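Local coordinates for protein dihydrolipoyl dehydrogenase (Elizabethkingia anophelis NUHP1, PDB 6UZI) that probably uses FAD and a redox-active disulfide to reoxidise the dihydrolipoyl groups of lipoylated proteins, passing the electrons to NAD(+), at residues F161-V169 and V246-V256; M421-E432 and H451-I460. One frame throughout, in Å; residues are numbered along the deposited sequence.

Interaction 1: F161-V169 and V246-V256; sequences FITLDKERV and VSGVERNGDTV. With EDO (1,2-ethanediol), chain I.
The loop 161-169 runs over one face of the β-hairpin 246-256, closest at Ile162 and Val249, whose CA atoms are 5.9 Å apart. At one end the Phe161 ring lies against the strand backbone, with Ser247 C over one face and CE1 3.6 Å from Gly248 N. Its CG stands between the backbone N and the carbonyl carbon (chi1 57°), turning the ring onto the bulge of Ser247 and Gly248 opposite Thr259. A water joins the backbones, donating to Phe161 O and accepting from Val249 N. Further along, Val249 CG2 meets Ile162 CG1 at 3.9 Å, and Val169 CG2 packs on Val256 CG2. At the polar end Arg251, Asp165 and Glu167 form a salt-bridge network. Arg251 NH1 bonds Glu167 OE2 at 2.7 Å on its anti side, and Asp165 OD1 at 3.1 Å from above the carboxylate plane. Both acids lie at the guanidinium edge, while Arg168 CG sits over the centre of one face. Arg251 NE donates almost straight (175°) to Gly253 O at 2.8 Å, tying it to the hairpin turn. Asp165 OD2 accepts from Glu167 N, an Asx turn, and from the amides of Arg168 and Val169. Arg168 NH2 makes a salt bridge to Asp254 OD1 in the turn, through charge alone, while NE bonds Asp273 O and the guanidinium makes a cation-pi contact with Tyr274. The loop before strand 169-170 is thus pinned to edge strand 245-252 of a three-stranded antiparallel sheet: Asp165 folds its own loop with one oxygen and holds the hairpin with the other, and two carboxylates probably offset the nearness of the two arginines.

Interaction 2: M421-E432 and H451-I460; sequences MIGARAADMIAE and HAHPTYTEAI. With ZN (zinc ion), chain F; FAD (flavin-adenine dinucleotide), chain M.
Glu432 and His451 form a hydrogen bond inside a buried contact, His451 NE2 lying 2.6 Å from Glu432 OE2. His451 NE2 donates to OE2 from its syn side, but the bond is bent (140°) and the acid lies 25° out of the imidazole plane. Glu432 stretches out to it with CG anti to the backbone N (chi1 175°) and the rest of the chain extended. The other imidazole nitrogen, ND1, donates to Ile449 O, which fixes the ring's rotation. With both nitrogens donating, the ring is probably protonated, a state the carboxylate would stabilise. Beside the acid, the Ile460 methyl CD1 fits between Glu432 and Met421, whose CE is 3.5 Å away. Met429, bent at its last torsion, lays SD against Tyr456 CB at 3.5 Å and CG against Thr457 CG2. The Tyr456 ring takes Ala424 CB over the middle of one face, a CH-pi contact of 3.8 Å to the centroid, and Arg425 CD at its edge; its hydroxyl bonds Ser398. Arg425 carries its guanidinium onward to Asp428 of the second subunit. Beyond the packed residues, segment 451-460 carries His453 and Glu458 to the zinc and the flavin. His453 ND1, Glu458 OE2 and Glu333 OE2 of the second subunit bind the zinc; His453 is the predicted proton acceptor. His453 O, just before a cis peptide to Pro454, accepts from N3 of an FAD held mainly by the second subunit. The contact thus joins strand 416-423, the turn after it and the start of helix 426-438 to the start of helix 458-469 and the residues leading into it, with Ile405 of strand 404-410 packing against Met421, Met429 and Ala459.

The two contacts lie on opposite sides of the chain's centre, about 41 Å apart between centres, and share no helix or strand. Interaction 1 belongs to the dinucleotide-binding part of the chain. It is partly buried, mixes a few apolar side chains with charged groups near the surface, and is touched by no other protein chain of the assembly. Interaction 2 lies in the dimerisation domain, where every residue but one that touches is buried. Its polar groups are few and closely paired, and its apolar side chains pack a strand end and a helix against the approach to another helix. It also meets the second subunit, and so contributes to a zinc and flavin site assembled from both chains.

Interaction 1: F161-V169 and V246-V256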
# COMPACT_ATOMS: atom_id res chain seq x y z
N PHE A 161 20.33 20.70 29.35
CA PHE A 161 19.64 21.46 30.38
C PHE A 161 18.28 20.88 30.73
O PHE A 161 17.59 21.44 31.60
CB PHE A 161 19.45 22.92 29.95
CG PHE A 161 18.71 23.09 28.65
CD1 PHE A 161 17.32 23.05 28.62
CD2 PHE A 161 19.39 23.30 27.46
CE1 PHE A 161 16.63 23.20 27.44
CE2 PHE A 161 18.71 23.46 26.28
CZ PHE A 161 17.32 23.41 26.27
N ILE A 162 17.85 19.81 30.05
CA ILE A 162 16.58 19.16 30.34
C ILE A 162 16.79 18.05 31.36
O ILE A 162 17.68 17.21 31.21
CB ILE A 162 15.94 18.61 29.05
CG1 ILE A 162 15.65 19.74 28.07
CG2 ILE A 162 14.66 17.87 29.38
CD1 ILE A 162 15.00 19.28 26.77
N THR A 163 15.96 18.04 32.40
CA THR A 163 15.99 17.00 33.42
C THR A 163 14.81 16.06 33.16
O THR A 163 13.67 16.36 33.50
CB THR A 163 15.90 17.60 34.83
OG1 THR A 163 17.04 18.44 35.09
CG2 THR A 163 15.84 16.50 35.87
N LEU A 164 15.10 14.93 32.53
CA LEU A 164 14.06 13.95 32.26
C LEU A 164 13.67 13.24 33.55
O LEU A 164 14.53 12.85 34.33
CB LEU A 164 14.54 12.93 31.22
CG LEU A 164 14.89 13.42 29.82
CD1 LEU A 164 15.79 12.41 29.13
CD2 LEU A 164 13.62 13.64 29.02
N ASP A 165 12.36 13.11 33.78
CA ASP A 165 11.86 12.51 35.01
C ASP A 165 11.01 11.26 34.79
O ASP A 165 10.48 10.72 35.77
CB ASP A 165 11.07 13.54 35.83
CG ASP A 165 9.88 14.12 35.08
OD1 ASP A 165 9.47 15.24 35.42
OD2 ASP A 165 9.37 13.47 34.14
N LYS A 166 10.86 10.80 33.55
CA LYS A 166 10.07 9.61 33.22
C LYS A 166 8.62 9.73 33.66
O LYS A 166 7.92 8.72 33.80
CB LYS A 166 10.70 8.34 33.81
CG LYS A 166 12.19 8.20 33.51
CD LYS A 166 12.61 6.77 33.20
CE LYS A 166 14.05 6.73 32.71
NZ LYS A 166 14.40 5.42 32.06
N GLU A 167 8.14 10.96 33.88
CA GLU A 167 6.75 11.20 34.25
C GLU A 167 6.13 12.21 33.30
O GLU A 167 5.28 11.86 32.47
CB GLU A 167 6.63 11.69 35.69
CG GLU A 167 6.46 10.58 36.69
CD GLU A 167 6.82 11.00 38.10
OE1 GLU A 167 7.12 10.12 38.92
OE2 GLU A 167 6.80 12.22 38.38
N ARG A 168 6.56 13.47 33.39
CA ARG A 168 6.05 14.51 32.52
C ARG A 168 7.09 15.11 31.59
O ARG A 168 6.73 15.63 30.53
CB ARG A 168 5.42 15.63 33.36
CG ARG A 168 4.37 15.12 34.34
CD ARG A 168 3.54 16.23 34.96
NE ARG A 168 2.17 16.17 34.44
CZ ARG A 168 1.16 15.55 35.04
NH1 ARG A 168 -0.04 15.55 34.48
NH2 ARG A 168 1.35 14.93 36.20
N VAL A 169 8.38 15.04 31.94
CA VAL A 169 9.45 15.42 31.04
C VAL A 169 10.12 14.14 30.54
O VAL A 169 11.00 13.59 31.21
CB VAL A 169 10.45 16.36 31.73
CG1 VAL A 169 11.59 16.70 30.79
CG2 VAL A 169 9.74 17.63 32.16
N VAL A 246 15.11 26.64 22.28
CA VAL A 246 14.70 26.39 23.65
C VAL A 246 15.90 26.59 24.57
O VAL A 246 17.03 26.22 24.24
CB VAL A 246 14.12 24.98 23.81
CG1 VAL A 246 13.77 24.70 25.26
CG2 VAL A 246 12.91 24.79 22.93
N SER A 247 15.66 27.23 25.71
CA SER A 247 16.68 27.43 26.71
C SER A 247 16.33 26.85 28.07
O SER A 247 17.19 26.83 28.96
CB SER A 247 16.98 28.93 26.87
OG SER A 247 15.81 29.65 27.23
N GLY A 248 15.11 26.37 28.27
CA GLY A 248 14.72 25.83 29.55
C GLY A 248 13.46 25.02 29.47
O GLY A 248 12.56 25.31 28.68
N VAL A 249 13.40 23.97 30.30
CA VAL A 249 12.22 23.12 30.47
C VAL A 249 12.05 22.84 31.96
O VAL A 249 12.83 22.08 32.54
CB VAL A 249 12.34 21.80 29.70
CG1 VAL A 249 11.14 20.92 30.01
CG2 VAL A 249 12.47 22.05 28.19
N GLU A 250 11.05 23.47 32.59
CA GLU A 250 10.77 23.35 34.02
C GLU A 250 9.52 22.53 34.26
O GLU A 250 8.50 22.72 33.59
CB GLU A 250 10.50 24.71 34.67
CG GLU A 250 11.59 25.75 34.66
CD GLU A 250 11.14 27.04 35.35
OE1 GLU A 250 9.93 27.15 35.70
OE2 GLU A 250 11.97 27.94 35.56
N ARG A 251 9.59 21.61 35.22
CA ARG A 251 8.41 20.91 35.72
C ARG A 251 7.94 21.56 37.01
O ARG A 251 8.70 21.65 37.98
CB ARG A 251 8.69 19.42 35.96
CG ARG A 251 7.58 18.76 36.77
CD ARG A 251 7.37 17.31 36.43
NE ARG A 251 6.20 16.77 37.12
CZ ARG A 251 6.06 15.49 37.46
NH1 ARG A 251 7.04 14.63 37.20
NH2 ARG A 251 4.97 15.08 38.08
N ASN A 252 6.70 22.04 37.02
CA ASN A 252 6.08 22.67 38.19
C ASN A 252 4.84 21.87 38.55
O ASN A 252 3.72 22.25 38.21
CB ASN A 252 5.76 24.14 37.91
CG ASN A 252 6.96 24.91 37.43
OD1 ASN A 252 7.93 25.09 38.17
ND2 ASN A 252 6.91 25.39 36.18
N GLY A 253 5.04 20.74 39.21
CA GLY A 253 3.90 19.92 39.57
C GLY A 253 3.32 19.24 38.35
O GLY A 253 3.99 18.42 37.72
N ASP A 254 2.09 19.59 37.98
CA ASP A 254 1.42 19.03 36.82
C ASP A 254 1.69 19.82 35.54
O ASP A 254 0.99 19.61 34.54
CB ASP A 254 -0.10 18.97 37.05
CG ASP A 254 -0.49 17.99 38.14
OD1 ASP A 254 0.31 17.09 38.46
OD2 ASP A 254 -1.62 18.12 38.66
N THR A 255 2.68 20.70 35.54
CA THR A 255 2.88 21.58 34.41
C THR A 255 4.35 21.64 34.01
O THR A 255 5.24 21.64 34.87
CB THR A 255 2.37 22.99 34.74
OG1 THR A 255 0.99 22.91 35.11
CG2 THR A 255 2.53 23.93 33.56
N VAL A 256 4.58 21.69 32.70
CA VAL A 256 5.91 21.87 32.15
C VAL A 256 5.94 23.20 31.42
O VAL A 256 5.02 23.51 30.65
CB VAL A 256 6.29 20.72 31.20
CG1 VAL A 256 7.69 20.93 30.68
CG2 VAL A 256 6.16 19.38 31.92
C1 EDO I . 17.84 24.17 21.96
O1 EDO I . 19.23 23.85 21.99
C2 EDO I . 17.32 24.07 20.53
O2 EDO I . 15.89 24.18 20.49
O HOH W 1 15.61 23.72 31.95

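Interaction 2: M421-E432 and H451-I460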
# COMPACT_ATOMS: atom_id res chain seq x y z
N MET A 421 6.90 10.98 -1.79
CA MET A 421 5.48 10.74 -1.65
C MET A 421 4.97 11.25 -0.31
O MET A 421 5.64 11.11 0.72
CB MET A 421 5.14 9.25 -1.76
CG MET A 421 5.86 8.49 -2.84
SD MET A 421 5.29 6.78 -2.80
CE MET A 421 6.10 6.13 -4.27
N ILE A 422 3.77 11.82 -0.33
CA ILE A 422 2.98 11.99 0.87
C ILE A 422 1.54 11.71 0.49
O ILE A 422 1.02 12.30 -0.46
CB ILE A 422 3.14 13.40 1.49
CG1 ILE A 422 2.25 13.54 2.73
CG2 ILE A 422 2.85 14.50 0.48
CD1 ILE A 422 2.55 14.77 3.51
N GLY A 423 0.92 10.75 1.17
CA GLY A 423 -0.41 10.32 0.80
C GLY A 423 -0.74 9.01 1.47
O GLY A 423 0.08 8.44 2.20
N ALA A 424 -1.96 8.54 1.21
CA ALA A 424 -2.41 7.28 1.79
C ALA A 424 -1.52 6.14 1.32
O ALA A 424 -1.17 6.05 0.14
CB ALA A 424 -3.86 7.00 1.41
N ARG A 425 -1.14 5.27 2.26
CA ARG A 425 -0.37 4.05 2.00
C ARG A 425 1.00 4.33 1.39
O ARG A 425 1.58 3.45 0.73
CB ARG A 425 -1.15 3.08 1.11
CG ARG A 425 -2.51 2.70 1.63
CD ARG A 425 -3.17 1.68 0.71
NE ARG A 425 -4.41 1.18 1.29
CZ ARG A 425 -5.05 0.11 0.85
NH1 ARG A 425 -4.55 -0.60 -0.16
NH2 ARG A 425 -6.17 -0.29 1.45
N ALA A 426 1.55 5.53 1.58
CA ALA A 426 2.85 5.83 1.00
C ALA A 426 3.94 4.92 1.55
O ALA A 426 4.94 4.67 0.86
CB ALA A 426 3.22 7.30 1.23
N ALA A 427 3.78 4.45 2.78
CA ALA A 427 4.79 3.58 3.37
C ALA A 427 4.99 2.32 2.55
O ALA A 427 6.09 1.74 2.55
CB ALA A 427 4.43 3.24 4.81
N ASP A 428 3.97 1.87 1.82
CA ASP A 428 4.10 0.71 0.96
C ASP A 428 4.15 1.05 -0.52
O ASP A 428 4.72 0.27 -1.29
CB ASP A 428 2.96 -0.28 1.23
CG ASP A 428 2.98 -0.82 2.64
OD1 ASP A 428 2.18 -0.35 3.48
OD2 ASP A 428 3.80 -1.71 2.93
N MET A 429 3.62 2.20 -0.93
CA MET A 429 3.76 2.59 -2.32
C MET A 429 5.21 2.84 -2.68
O MET A 429 5.61 2.67 -3.84
CB MET A 429 2.94 3.85 -2.60
CG MET A 429 1.45 3.64 -2.62
SD MET A 429 0.64 5.04 -3.40
CE MET A 429 1.08 6.38 -2.30
N ILE A 430 6.02 3.25 -1.70
CA ILE A 430 7.40 3.62 -1.95
C ILE A 430 8.20 2.46 -2.51
O ILE A 430 9.20 2.67 -3.21
CB ILE A 430 8.03 4.18 -0.65
CG1 ILE A 430 9.33 4.92 -0.96
CG2 ILE A 430 8.29 3.07 0.35
CD1 ILE A 430 9.13 6.09 -1.87
N ALA A 431 7.76 1.22 -2.25
CA ALA A 431 8.49 0.06 -2.74
C ALA A 431 8.54 0.03 -4.26
O ALA A 431 9.55 -0.39 -4.84
CB ALA A 431 7.88 -1.23 -2.18
N GLU A 432 7.47 0.47 -4.93
CA GLU A 432 7.49 0.54 -6.39
C GLU A 432 8.61 1.44 -6.87
O GLU A 432 9.34 1.10 -7.81
CB GLU A 432 6.14 1.03 -6.91
CG GLU A 432 6.09 1.26 -8.41
CD GLU A 432 4.78 1.88 -8.88
OE1 GLU A 432 3.82 1.95 -8.09
OE2 GLU A 432 4.70 2.30 -10.06
N HIS A 451 -0.89 0.21 -14.01
CA HIS A 451 -1.16 0.40 -12.59
C HIS A 451 -2.63 0.09 -12.33
O HIS A 451 -3.50 0.66 -12.99
CB HIS A 451 -0.84 1.83 -12.13
CG HIS A 451 0.62 2.16 -12.11
ND1 HIS A 451 1.39 2.19 -13.25
CD2 HIS A 451 1.44 2.50 -11.09
CE1 HIS A 451 2.63 2.53 -12.94
NE2 HIS A 451 2.69 2.72 -11.64
N ALA A 452 -2.89 -0.78 -11.37
CA ALA A 452 -4.26 -1.19 -11.08
C ALA A 452 -5.13 0.02 -10.79
O ALA A 452 -4.73 0.95 -10.08
CB ALA A 452 -4.27 -2.15 -9.88
N HIS A 453 -6.35 -0.01 -11.32
CA HIS A 453 -7.33 1.05 -11.14
C HIS A 453 -8.55 0.49 -10.42
O HIS A 453 -9.09 -0.54 -10.84
CB HIS A 453 -7.75 1.63 -12.49
CG HIS A 453 -8.77 2.72 -12.40
ND1 HIS A 453 -8.46 4.06 -12.48
CD2 HIS A 453 -10.12 2.66 -12.25
CE1 HIS A 453 -9.56 4.78 -12.38
NE2 HIS A 453 -10.58 3.95 -12.24
N PRO A 454 -9.03 1.15 -9.35
CA PRO A 454 -8.46 2.35 -8.72
C PRO A 454 -7.52 2.05 -7.55
O PRO A 454 -7.91 1.33 -6.64
CB PRO A 454 -9.70 3.09 -8.24
CG PRO A 454 -10.65 1.99 -7.88
CD PRO A 454 -10.38 0.85 -8.83
N THR A 455 -6.30 2.59 -7.58
CA THR A 455 -5.35 2.43 -6.49
C THR A 455 -4.64 3.75 -6.26
O THR A 455 -4.67 4.66 -7.09
CB THR A 455 -4.31 1.35 -6.77
OG1 THR A 455 -3.61 1.68 -7.98
CG2 THR A 455 -4.96 -0.02 -6.90
N TYR A 456 -3.97 3.86 -5.11
CA TYR A 456 -3.19 5.06 -4.84
C TYR A 456 -1.94 5.12 -5.70
O TYR A 456 -1.44 6.21 -5.98
CB TYR A 456 -2.83 5.12 -3.36
CG TYR A 456 -4.04 5.19 -2.46
CD1 TYR A 456 -4.38 4.12 -1.64
CD2 TYR A 456 -4.87 6.30 -2.48
CE1 TYR A 456 -5.50 4.17 -0.83
CE2 TYR A 456 -6.00 6.36 -1.67
CZ TYR A 456 -6.31 5.29 -0.85
OH TYR A 456 -7.42 5.35 -0.05
N THR A 457 -1.44 3.96 -6.15
CA THR A 457 -0.24 3.93 -6.98
C THR A 457 -0.45 4.56 -8.35
O THR A 457 0.54 4.91 -9.01
CB THR A 457 0.26 2.50 -7.15
OG1 THR A 457 -0.78 1.68 -7.70
CG2 THR A 457 0.70 1.92 -5.81
N GLU A 458 -1.70 4.75 -8.78
CA GLU A 458 -1.93 5.44 -10.05
C GLU A 458 -1.38 6.85 -10.01
O GLU A 458 -1.04 7.41 -11.06
CB GLU A 458 -3.43 5.47 -10.39
CG GLU A 458 -4.07 4.11 -10.56
CD GLU A 458 -5.42 4.19 -11.23
OE1 GLU A 458 -6.43 4.37 -10.52
OE2 GLU A 458 -5.48 4.07 -12.48
N ALA A 459 -1.27 7.43 -8.81
CA ALA A 459 -0.65 8.75 -8.70
C ALA A 459 0.82 8.70 -9.09
O ALA A 459 1.34 9.66 -9.66
CB ALA A 459 -0.79 9.27 -7.27
N ILE A 460 1.49 7.57 -8.84
CA ILE A 460 2.86 7.43 -9.31
C ILE A 460 2.90 7.42 -10.83
O ILE A 460 3.69 8.14 -11.45
CB ILE A 460 3.50 6.16 -8.72
CG1 ILE A 460 3.37 6.15 -7.21
CG2 ILE A 460 4.95 6.09 -9.10
CD1 ILE A 460 3.78 4.83 -6.59
ZN ZN F . -6.92 5.16 -13.69
PA FAD M . -17.50 0.92 -19.88
O1A FAD M . -16.97 1.64 -18.70
O2A FAD M . -18.09 -0.44 -19.51
O5B FAD M . -18.71 1.78 -20.49
C5B FAD M . -18.50 2.57 -21.68
C4B FAD M . -19.72 3.45 -21.86
O4B FAD M . -20.17 3.36 -23.22
C3B FAD M . -20.94 3.11 -20.98
O3B FAD M . -21.19 4.12 -20.02
C2B FAD M . -22.10 2.99 -21.98
O2B FAD M . -23.27 3.68 -21.54
C1B FAD M . -21.54 3.66 -23.23
N9A FAD M . -22.10 3.20 -24.50
C8A FAD M . -22.20 1.91 -24.93
N7A FAD M . -22.65 1.79 -26.16
C5A FAD M . -22.86 3.10 -26.56
C6A FAD M . -23.31 3.67 -27.77
N6A FAD M . -23.64 2.95 -28.85
N1A FAD M . -23.39 5.01 -27.84
C2A FAD M . -23.05 5.74 -26.77
N3A FAD M . -22.61 5.32 -25.58
C4A FAD M . -22.54 3.98 -25.54
N1 FAD M . -12.57 -3.05 -12.90
C2 FAD M . -11.38 -2.75 -12.32
O2 FAD M . -10.35 -2.63 -13.00
N3 FAD M . -11.31 -2.54 -10.95
C4 FAD M . -12.37 -2.61 -10.07
O4 FAD M . -12.20 -2.40 -8.87
C4X FAD M . -13.64 -2.94 -10.71
N5 FAD M . -14.71 -3.00 -9.96
C5X FAD M . -15.92 -3.26 -10.59
C6 FAD M . -17.08 -3.30 -9.82
C7 FAD M . -18.33 -3.50 -10.41
C7M FAD M . -19.56 -3.56 -9.54
C8 FAD M . -18.41 -3.67 -11.80
C8M FAD M . -19.75 -3.82 -12.48
C9 FAD M . -17.26 -3.65 -12.57
C9A FAD M . -16.01 -3.44 -11.97
N10 FAD M . -14.83 -3.38 -12.73
C10 FAD M . -13.63 -3.13 -12.13
C1' FAD M . -14.91 -3.42 -14.19
C2' FAD M . -14.82 -2.03 -14.82
O2' FAD M . -16.02 -1.30 -14.58
C3' FAD M . -14.57 -2.15 -16.32
O3' FAD M . -13.50 -3.07 -16.53
C4' FAD M . -14.23 -0.81 -16.97
O4' FAD M . -15.31 0.08 -16.70
C5' FAD M . -14.01 -0.91 -18.46
O5' FAD M . -14.79 0.16 -19.03
P FAD M . -14.73 0.48 -20.60
O1P FAD M . -14.11 1.75 -21.03
O2P FAD M . -14.17 -0.71 -21.34
O3P FAD M . -16.30 0.51 -20.85